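Local coordinates for protein TRAP-type transporter, periplasmic component (Cupriavidus necator, PDB 4P8B) that binds the small hydroxy-keto acid (S)-2-acetolactate and probably delivers it in the periplasm to the membrane part of a TRAP-type transporter, at residues A[50-53]-A[54-58]; A[122-125]-A[126-129]; A[289-292]-A[293-296]; A[307-310]-A[311-315]. All coordinates share one frame; numbering follows the deposited sequence.

Contact 1 (A[50-53]-A[54-58]); sequences EIWA and DLVKQ
The amide N of Asp54 donates to Glu50 O over 2.9 Å, the first of four successive i to i+4 bonds along helix 44-59, the crossover helix of a beta-alpha-beta unit between the parallel strands 33-36 and 66-69. Leu55 N to Ile51 O, Val56 N to Trp52 O and Lys57 N to Ala53 O continue the series, all with N-H...O angles near 160°, so this part of the helix is regular. On the buried side Trp52 and Val56 lie alongside each other, and Val56 CG2 sits 3.7 Å from Trp52 CD1 and equally near NE1 of the indole. That methyl is anti to its own carbonyl carbon, with CG1 anti to the backbone N (chi1 166°), and this brings CG2 back along the helix to the indole. The indole N-H is used outside the segments, by Val264 O of helix 258-279, while Phe246 meets the ring edge-to-face. Ala53 packs on Met35, Ile66 and Leu68 of the two flanking strands. On another flank the carboxylates of Glu50 and Asp54 point the same way with planes only 3° apart; Glu50 OE1 and Asp54 OD2 stay 5.2 Å from each other, a spacing that would temper their mutual repulsion. Ile51 and Leu55 form a further apolar pair, also side by side, in which Ile51 CG2 touches Leu55 CD1 at 3.9 Å.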
loop_
_atom_site.group_PDB
_atom_site.type_symbol
_atom_site.label_atom_id
_atom_site.label_comp_id
_atom_site.label_asym_id
_atom_site.label_seq_id
_atom_site.Cartn_x
_atom_site.Cartn_y
_atom_site.Cartn_z
ATOM N N GLU A 50 2.458 -7.624 -13.650
ATOM C CA GLU A 50 2.714 -7.993 -15.040
ATOM C C GLU A 50 4.056 -8.703 -15.157
ATOM O O GLU A 50 4.164 -9.721 -15.837
ATOM C CB GLU A 50 2.719 -6.718 -15.871
ATOM C CG GLU A 50 2.766 -6.838 -17.374
ATOM C CD GLU A 50 2.551 -5.462 -18.012
ATOM O OE1 GLU A 50 3.510 -4.661 -18.041
ATOM O OE2 GLU A 50 1.416 -5.159 -18.442
ATOM N N ILE A 51 5.083 -8.168 -14.508
ATOM C CA ILE A 51 6.412 -8.776 -14.560
ATOM C C ILE A 51 6.358 -10.173 -13.954
ATOM O O ILE A 51 6.928 -11.124 -14.502
ATOM C CB ILE A 51 7.452 -7.912 -13.816
ATOM C CG1 ILE A 51 7.665 -6.594 -14.566
ATOM C CG2 ILE A 51 8.788 -8.655 -13.635
ATOM C CD1 ILE A 51 8.402 -5.510 -13.776
ATOM N N TRP A 52 5.651 -10.322 -12.841
ATOM C CA TRP A 52 5.535 -11.620 -12.198
ATOM C C TRP A 52 4.894 -12.606 -13.166
ATOM O O TRP A 52 5.399 -13.717 -13.370
ATOM C CB TRP A 52 4.685 -11.488 -10.939
ATOM C CG TRP A 52 4.621 -12.727 -10.093
ATOM C CD1 TRP A 52 5.475 -13.799 -10.103
ATOM C CD2 TRP A 52 3.634 -13.010 -9.105
ATOM N NE1 TRP A 52 5.071 -14.726 -9.164
ATOM C CE2 TRP A 52 3.940 -14.266 -8.542
ATOM C CE3 TRP A 52 2.515 -12.314 -8.631
ATOM C CZ2 TRP A 52 3.175 -14.833 -7.530
ATOM C CZ3 TRP A 52 1.761 -12.878 -7.627
ATOM C CH2 TRP A 52 2.099 -14.122 -7.074
ATOM N N ALA A 53 3.776 -12.212 -13.757
ATOM C CA ALA A 53 3.054 -13.095 -14.668
ATOM C C ALA A 53 3.919 -13.487 -15.854
ATOM O O ALA A 53 3.959 -14.670 -16.230
ATOM C CB ALA A 53 1.781 -12.410 -15.127
ATOM N N ASP A 54 4.628 -12.523 -16.436
ATOM C CA ASP A 54 5.470 -12.778 -17.607
ATOM C C ASP A 54 6.608 -13.718 -17.233
ATOM O O ASP A 54 6.930 -14.647 -17.983
ATOM C CB ASP A 54 6.045 -11.485 -18.207
ATOM C CG ASP A 54 4.987 -10.573 -18.810
ATOM O OD1 ASP A 54 3.835 -11.015 -18.984
ATOM O OD2 ASP A 54 5.319 -9.409 -19.128
ATOM N N LEU A 55 7.225 -13.521 -16.072
ATOM C CA LEU A 55 8.346 -14.376 -15.703
ATOM C C LEU A 55 7.881 -15.799 -15.432
ATOM O O LEU A 55 8.573 -16.760 -15.773
ATOM C CB LEU A 55 9.056 -13.831 -14.469
ATOM C CG LEU A 55 9.872 -12.552 -14.646
ATOM C CD1 LEU A 55 10.462 -12.120 -13.300
ATOM C CD2 LEU A 55 10.989 -12.716 -15.672
ATOM N N VAL A 56 6.721 -15.955 -14.808
ATOM C CA VAL A 56 6.198 -17.287 -14.521
ATOM C C VAL A 56 5.917 -18.044 -15.801
ATOM O O VAL A 56 6.280 -19.222 -15.934
ATOM C CB VAL A 56 4.920 -17.229 -13.677
ATOM C CG1 VAL A 56 4.221 -18.582 -13.688
ATOM C CG2 VAL A 56 5.245 -16.771 -12.251
ATOM N N LYS A 57 5.290 -17.378 -16.756
ATOM C CA LYS A 57 4.982 -18.013 -18.024
ATOM C C LYS A 57 6.273 -18.444 -18.687
ATOM O O LYS A 57 6.407 -19.604 -19.091
ATOM C CB LYS A 57 4.214 -17.049 -18.915
ATOM C CG LYS A 57 3.620 -17.737 -20.135
ATOM C CD LYS A 57 2.591 -16.847 -20.797
ATOM C CE LYS A 57 3.218 -16.041 -21.913
ATOM N NZ LYS A 57 3.244 -16.840 -23.168
ATOM N N GLN A 58 7.216 -17.521 -18.809
ATOM C CA GLN A 58 8.502 -17.782 -19.440
ATOM C C GLN A 58 9.217 -18.970 -18.809
ATOM O O GLN A 58 9.677 -19.861 -19.518
ATOM C CB GLN A 58 9.381 -16.533 -19.345
ATOM C CG GLN A 58 10.753 -16.677 -19.991
ATOM C CD GLN A 58 11.479 -15.348 -20.135
ATOM O OE1 GLN A 58 10.993 -14.306 -19.688
ATOM N NE2 GLN A 58 12.654 -15.380 -20.759
#

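Contact 2 (A[122-125]-A[126-129]); sequences ALDA and LTQG
Asp124 and Gln128 run side by side in the same direction at the junction of helices 120-127 and 130-141 in the periplasmic binding protein fold of this TRAP solute-binding protein, their carboxylate and amide planes stacked only 8° apart. The amide nitrogen NE2 of Gln128 lies 3.7 Å from Asp124 CG, over the flat carboxylate group, and water joins the two polar ends: one molecule donates to Asp124 OD2 and accepts from Gln128 NE2 at 3.1 Å. A second water donates to Asp124 OD1 and is hydrogen-bonded to Thr127 OG1, at 2.7 Å. The same OD1 forms a salt bridge with Arg280, so the carboxylate is held from several directions and its rotation is probably well fixed. Thr127 carries its hydroxyl between the backbone N and the carbonyl carbon (chi1 60°), which turns OG1 back over the preceding turn and toward the water. Its methyl CG2 instead meets Leu123 CD1, the two side chains crossing at an angle; beyond them strand 144-154 supplies Glu151 against Leu123 and Trp149 against Thr127. Leu126 packs on Ala335 and Ile339 of helix 329-340. Gln128, just past the last helical residue, still donates its N to Asp124 O at 2.9 Å, and Gly129 is the N-cap of helix 130-141. Thr127 N donates to Leu123 O over 3.0 Å at an N-H...O angle of 170°.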
loop_
_atom_site.group_PDB
_atom_site.type_symbol
_atom_site.label_atom_id
_atom_site.label_comp_id
_atom_site.label_asym_id
_atom_site.label_seq_id
_atom_site.Cartn_x
_atom_site.Cartn_y
_atom_site.Cartn_z
ATOM N N ALA A 122 13.698 2.454 7.021
ATOM C CA ALA A 122 12.844 1.949 8.088
ATOM C C ALA A 122 11.859 0.931 7.556
ATOM O O ALA A 122 11.642 -0.104 8.181
ATOM C CB ALA A 122 12.122 3.099 8.778
ATOM N N LEU A 123 11.243 1.209 6.416
ATOM C CA LEU A 123 10.332 0.256 5.831
ATOM C C LEU A 123 11.068 -1.040 5.491
ATOM O O LEU A 123 10.583 -2.148 5.774
ATOM C CB LEU A 123 9.686 0.886 4.581
ATOM C CG LEU A 123 8.772 0.032 3.705
ATOM C CD1 LEU A 123 7.688 -0.621 4.512
ATOM C CD2 LEU A 123 8.162 0.849 2.570
ATOM N N ASP A 124 12.247 -0.913 4.887
ATOM C CA ASP A 124 13.024 -2.088 4.512
ATOM C C ASP A 124 13.436 -2.880 5.745
ATOM O O ASP A 124 13.526 -4.102 5.693
ATOM C CB ASP A 124 14.256 -1.688 3.688
ATOM C CG ASP A 124 13.898 -1.237 2.276
ATOM O OD1 ASP A 124 12.813 -1.608 1.781
ATOM O OD2 ASP A 124 14.734 -0.549 1.659
ATOM N N ALA A 125 13.710 -2.198 6.858
ATOM C CA ALA A 125 14.079 -2.894 8.091
ATOM C C ALA A 125 12.948 -3.786 8.574
ATOM O O ALA A 125 13.201 -4.797 9.217
ATOM C CB ALA A 125 14.484 -1.912 9.166
ATOM N N LEU A 126 11.721 -3.417 8.270
ATOM C CA LEU A 126 10.571 -4.238 8.630
ATOM C C LEU A 126 10.392 -5.383 7.648
ATOM O O LEU A 126 10.377 -6.553 8.045
ATOM C CB LEU A 126 9.305 -3.398 8.741
ATOM C CG LEU A 126 9.385 -2.217 9.706
ATOM C CD1 LEU A 126 8.009 -1.620 9.876
ATOM C CD2 LEU A 126 9.961 -2.640 11.026
ATOM N N THR A 127 10.269 -5.068 6.368
ATOM C CA THR A 127 9.926 -6.108 5.409
ATOM C C THR A 127 11.044 -7.139 5.275
ATOM O O THR A 127 10.775 -8.325 5.041
ATOM C CB THR A 127 9.651 -5.525 4.030
ATOM O OG1 THR A 127 10.829 -4.841 3.593
ATOM C CG2 THR A 127 8.445 -4.566 4.046
ATOM N N GLN A 128 12.298 -6.716 5.453
ATOM C CA GLN A 128 13.434 -7.605 5.242
ATOM C C GLN A 128 13.901 -8.238 6.546
ATOM O O GLN A 128 14.844 -9.012 6.535
ATOM C CB GLN A 128 14.592 -6.850 4.575
ATOM C CG GLN A 128 14.183 -6.256 3.243
ATOM C CD GLN A 128 15.169 -5.260 2.676
ATOM O OE1 GLN A 128 16.164 -4.914 3.310
ATOM N NE2 GLN A 128 14.872 -4.763 1.475
ATOM N N GLY A 129 13.233 -7.934 7.661
ATOM C CA GLY A 129 13.653 -8.397 8.972
ATOM C C GLY A 129 12.647 -9.292 9.683
ATOM O O GLY A 129 11.772 -9.890 9.050
HETATM O O HOH W 1 10.742 -3.399 1.341
HETATM O O HOH W 2 16.536 -2.316 0.692
#

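Contact 3 (A[289-292]-A[293-296]); sequences PAWK and DMEA
Residues 289-292 and 293-296 form one short helix entered through Pro289, whose carbonyl accepts from Asp293 N at 2.9 Å. The bonding of the next residue is less regular. Met294 N has only weak bonds, to Ala290 O at 3.5 Å and to Trp291 O, and the latter oxygen also takes the sound bond from Glu295 N at 3.0 Å. Ala296 N reaches Lys292 O at 3.3 Å. Among the side chains, Trp291 and Met294, a selenomethionine, carry the buried side. They cross at an angle, the benzo part of the indole meeting the aliphatic stem of Met294 with CE3 3.7 Å from CG. Bends at chi2 (-58°) and chi3 then turn the selenium end of Met294 away from the indole, and the side chain packs on Gln218, Phe221 and Tyr227. Phe221 also meets the indole edge-to-face. On the outer side, Lys292 and Glu295 point the same way; Glu295 OE1 lies 3.8 Å from Lys292 CG, but the extended lysine carries NZ to 6.8 Å from OE1, so any attraction between the charges acts at a distance. With Trp291 and Glu295 both resting on Val301, this is the packing of a short amphipathic helix that joins helix 218-223 to the edge strand 300-302 of a mixed sheet in the periplasmic binding protein fold.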
loop_
_atom_site.group_PDB
_atom_site.type_symbol
_atom_site.label_atom_id
_atom_site.label_comp_id
_atom_site.label_asym_id
_atom_site.label_seq_id
_atom_site.Cartn_x
_atom_site.Cartn_y
_atom_site.Cartn_z
ATOM N N PRO A 289 13.003 14.625 -6.854
ATOM C CA PRO A 289 12.652 15.068 -8.207
ATOM C C PRO A 289 11.234 14.687 -8.610
ATOM O O PRO A 289 10.603 15.432 -9.359
ATOM C CB PRO A 289 13.652 14.325 -9.104
ATOM C CG PRO A 289 14.741 13.869 -8.210
ATOM C CD PRO A 289 14.177 13.735 -6.841
ATOM N N ALA A 290 10.719 13.562 -8.123
ATOM C CA ALA A 290 9.419 13.135 -8.576
ATOM C C ALA A 290 8.343 14.122 -8.140
ATOM O O ALA A 290 7.397 14.370 -8.877
ATOM C CB ALA A 290 9.117 11.739 -8.069
ATOM N N TRP A 291 8.463 14.668 -6.936
ATOM C CA TRP A 291 7.499 15.684 -6.511
ATOM C C TRP A 291 7.705 17.014 -7.248
ATOM O O TRP A 291 6.741 17.728 -7.518
ATOM C CB TRP A 291 7.519 15.861 -4.981
ATOM C CG TRP A 291 6.736 14.778 -4.287
ATOM C CD1 TRP A 291 7.208 13.842 -3.404
ATOM C CD2 TRP A 291 5.337 14.521 -4.434
ATOM N NE1 TRP A 291 6.183 13.016 -3.001
ATOM C CE2 TRP A 291 5.026 13.407 -3.629
ATOM C CE3 TRP A 291 4.318 15.106 -5.192
ATOM C CZ2 TRP A 291 3.733 12.894 -3.539
ATOM C CZ3 TRP A 291 3.040 14.583 -5.109
ATOM C CH2 TRP A 291 2.764 13.474 -4.287
ATOM N N LYS A 292 8.938 17.333 -7.612
ATOM C CA LYS A 292 9.170 18.523 -8.422
ATOM C C LYS A 292 8.481 18.379 -9.768
ATOM O O LYS A 292 7.995 19.363 -10.332
ATOM C CB LYS A 292 10.666 18.754 -8.593
ATOM C CG LYS A 292 11.350 19.140 -7.293
ATOM C CD LYS A 292 12.854 19.297 -7.471
ATOM C CE LYS A 292 13.537 19.619 -6.146
ATOM N NZ LYS A 292 15.026 19.673 -6.276
ATOM N N ASP A 293 8.435 17.163 -10.297
ATOM C CA ASP A 293 7.712 16.911 -11.536
ATOM C C ASP A 293 6.234 17.280 -11.401
ATOM O O ASP A 293 5.613 17.744 -12.358
ATOM C CB ASP A 293 7.863 15.445 -11.956
ATOM C CG ASP A 293 9.283 15.104 -12.362
ATOM O OD1 ASP A 293 10.024 16.033 -12.755
ATOM O OD2 ASP A 293 9.650 13.909 -12.284
HETATM N N MSE A 294 5.668 17.070 -10.223
HETATM C CA MSE A 294 4.263 17.379 -9.964
HETATM C C MSE A 294 4.078 18.880 -9.787
HETATM O O MSE A 294 3.098 19.445 -10.268
HETATM C CB MSE A 294 3.800 16.650 -8.713
HETATM C CG MSE A 294 3.849 15.157 -8.834
HETATM SE SE MSE A 294 2.804 14.429 -10.285
HETATM C CE MSE A 294 4.230 14.218 -11.579
ATOM N N GLU A 295 5.033 19.549 -9.144
ATOM C CA GLU A 295 4.982 21.014 -9.075
ATOM C C GLU A 295 4.777 21.620 -10.472
ATOM O O GLU A 295 4.009 22.578 -10.661
ATOM C CB GLU A 295 6.256 21.588 -8.449
ATOM C CG GLU A 295 6.408 21.276 -6.974
ATOM C CD GLU A 295 7.793 21.608 -6.448
ATOM O OE1 GLU A 295 8.703 21.921 -7.259
ATOM O OE2 GLU A 295 7.966 21.538 -5.216
ATOM N N ALA A 296 5.459 21.060 -11.467
ATOM C CA ALA A 296 5.378 21.541 -12.835
ATOM C C ALA A 296 3.963 21.437 -13.419
ATOM O O ALA A 296 3.634 22.172 -14.353
ATOM C CB ALA A 296 6.382 20.789 -13.723
#

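Contact 4 (A[307-310]-A[311-315]); sequences AEHD and AFRKA
Helix 306-315, on the surface of this solute-binding protein, carries a three-residue salt-bridge network in which Asp310 is shared by Arg313 and Lys314, one turn further on. The network holds for one of two modelled conformers of Asp310. Each carboxylate oxygen serves a different cation. OD1 meets Arg313 NH1 at 2.8 Å, approaching at the edge of the guanidinium and near its plane, while OD2 faces Lys314 NZ at 3.3 Å, a weak hydrogen bond within the second salt bridge. With CG anti to the backbone N, chi1 -164° places the carboxylate between the ends of Arg313 and Lys314. Its plane stands 72° from that of the guanidinium, so the pair does not make a flat, two-pronged bridge. Arg313 bends at chi3, and its other terminal nitrogen, NH2, lies in the plane of the His309 ring at its edge, 3.7 Å from CE1. Phe115 meets this ring edge-to-face. On the inner flank Phe312 brings CD2 to 3.3 Å from Glu308 O, and its ring packs edge-to-face with Trp237 and against Pro167, Leu170 and Leu304. Glu308 OE2 forms a salt bridge with Arg165, and OE1 accepts from Thr305 N just before the helix. Beneath these groups the backbone keeps its i to i+4 bonds, Lys314 N to Asp310 O being 2.9 Å long. In this conformer the short Arg313 bridge may contribute more than the longer one to Lys314; the second conformer suggests that neither bridge is permanent.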
loop_
_atom_site.group_PDB
_atom_site.type_symbol
_atom_site.label_atom_id
_atom_site.label_comp_id
_atom_site.label_asym_id
_atom_site.label_seq_id
_atom_site.Cartn_x
_atom_site.Cartn_y
_atom_site.Cartn_z
ATOM N N ALA A 307 9.968 20.163 13.305
ATOM C CA ALA A 307 9.005 20.482 14.361
ATOM C C ALA A 307 7.551 20.224 13.929
ATOM O O ALA A 307 6.752 19.684 14.693
ATOM C CB ALA A 307 9.188 21.909 14.830
ATOM N N GLU A 308 7.204 20.623 12.709
ATOM C CA GLU A 308 5.860 20.373 12.189
ATOM C C GLU A 308 5.577 18.865 12.129
ATOM O O GLU A 308 4.475 18.410 12.462
ATOM C CB GLU A 308 5.675 21.032 10.814
ATOM C CG GLU A 308 5.485 22.527 10.899
ATOM C CD GLU A 308 5.593 23.218 9.555
ATOM O OE1 GLU A 308 6.243 22.664 8.646
ATOM O OE2 GLU A 308 5.070 24.335 9.450
ATOM N N HIS A 309 6.576 18.097 11.727
ATOM C CA HIS A 309 6.457 16.648 11.684
ATOM C C HIS A 309 6.191 16.094 13.091
ATOM O O HIS A 309 5.303 15.259 13.288
ATOM C CB HIS A 309 7.737 16.058 11.096
ATOM C CG HIS A 309 7.636 14.609 10.756
ATOM N ND1 HIS A 309 7.907 13.617 11.670
ATOM C CD2 HIS A 309 7.303 13.979 9.602
ATOM C CE1 HIS A 309 7.746 12.440 11.098
ATOM N NE2 HIS A 309 7.380 12.630 9.843
ATOM N N ASP A 310 6.930 16.575 14.076
ATOM C CA ASP A 310 6.739 16.064 15.424
ATOM C C ASP A 310 5.358 16.408 15.985
ATOM O O ASP A 310 4.808 15.652 16.785
ATOM C CB ASP A 310 7.830 16.561 16.363
ATOM C CG ASP A 310 7.881 15.767 17.642
ATOM O OD1 ASP A 310 8.315 14.599 17.587
ATOM O OD2 ASP A 310 7.466 16.302 18.689
ATOM N N ALA A 311 4.793 17.541 15.577
ATOM C CA ALA A 311 3.448 17.883 16.012
ATOM C C ALA A 311 2.411 16.882 15.451
ATOM O O ALA A 311 1.450 16.517 16.135
ATOM C CB ALA A 311 3.108 19.291 15.599
ATOM N N PHE A 312 2.574 16.443 14.201
ATOM C CA PHE A 312 1.674 15.426 13.659
ATOM C C PHE A 312 1.816 14.098 14.383
ATOM O O PHE A 312 0.819 13.426 14.641
ATOM C CB PHE A 312 1.900 15.229 12.154
ATOM C CG PHE A 312 1.198 16.240 11.295
ATOM C CD1 PHE A 312 -0.160 16.161 11.081
ATOM C CD2 PHE A 312 1.909 17.239 10.672
ATOM C CE1 PHE A 312 -0.809 17.074 10.278
ATOM C CE2 PHE A 312 1.276 18.162 9.867
ATOM C CZ PHE A 312 -0.091 18.088 9.660
ATOM N N ARG A 313 3.046 13.721 14.720
ATOM C CA ARG A 313 3.281 12.478 15.449
ATOM C C ARG A 313 2.625 12.546 16.815
ATOM O O ARG A 313 1.958 11.605 17.244
ATOM C CB ARG A 313 4.775 12.208 15.570
ATOM C CG ARG A 313 5.105 10.933 16.360
ATOM C CD ARG A 313 6.557 10.866 16.715
ATOM N NE ARG A 313 7.407 10.720 15.538
ATOM C CZ ARG A 313 8.543 11.385 15.335
ATOM N NH1 ARG A 313 8.987 12.277 16.219
ATOM N NH2 ARG A 313 9.243 11.158 14.230
ATOM N N LYS A 314 2.796 13.665 17.507
ATOM C CA LYS A 314 2.212 13.790 18.829
ATOM C C LYS A 314 0.684 13.791 18.760
ATOM O O LYS A 314 0.026 13.165 19.594
ATOM C CB LYS A 314 2.799 15.011 19.547
ATOM C CG LYS A 314 4.258 14.733 19.980
ATOM C CD LYS A 314 4.926 15.834 20.801
ATOM C CE LYS A 314 5.822 15.222 21.885
ATOM N NZ LYS A 314 7.200 15.804 21.953
ATOM N N ALA A 315 0.116 14.401 17.726
ATOM C CA ALA A 315 -1.334 14.472 17.606
ATOM C C ALA A 315 -1.942 13.098 17.337
ATOM O O ALA A 315 -3.104 12.858 17.647
ATOM C CB ALA A 315 -1.736 15.443 16.511
#

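In the fold
The four contacts follow one another along the chain, each along or at the end of one helix, and none touches another. Contacts 2 and 3 come nearest to the acetolactate site: the side chain of Leu123 is about 13 Å and that of Trp291 about 12 Å from the bound ligand. The side chain of Leu123 is about 8 Å from that of Asn152, and that of Trp291 about 8 Å from that of Asn216, with the Arg155 side chain about 9 Å from either. Contacts 1 and 4 lie away from the site, on opposite sides of the chain's centre, their own centres about 43 Å apart. The closest approach is between contacts 2 and 4, whose nearest atoms are about 10 Å apart.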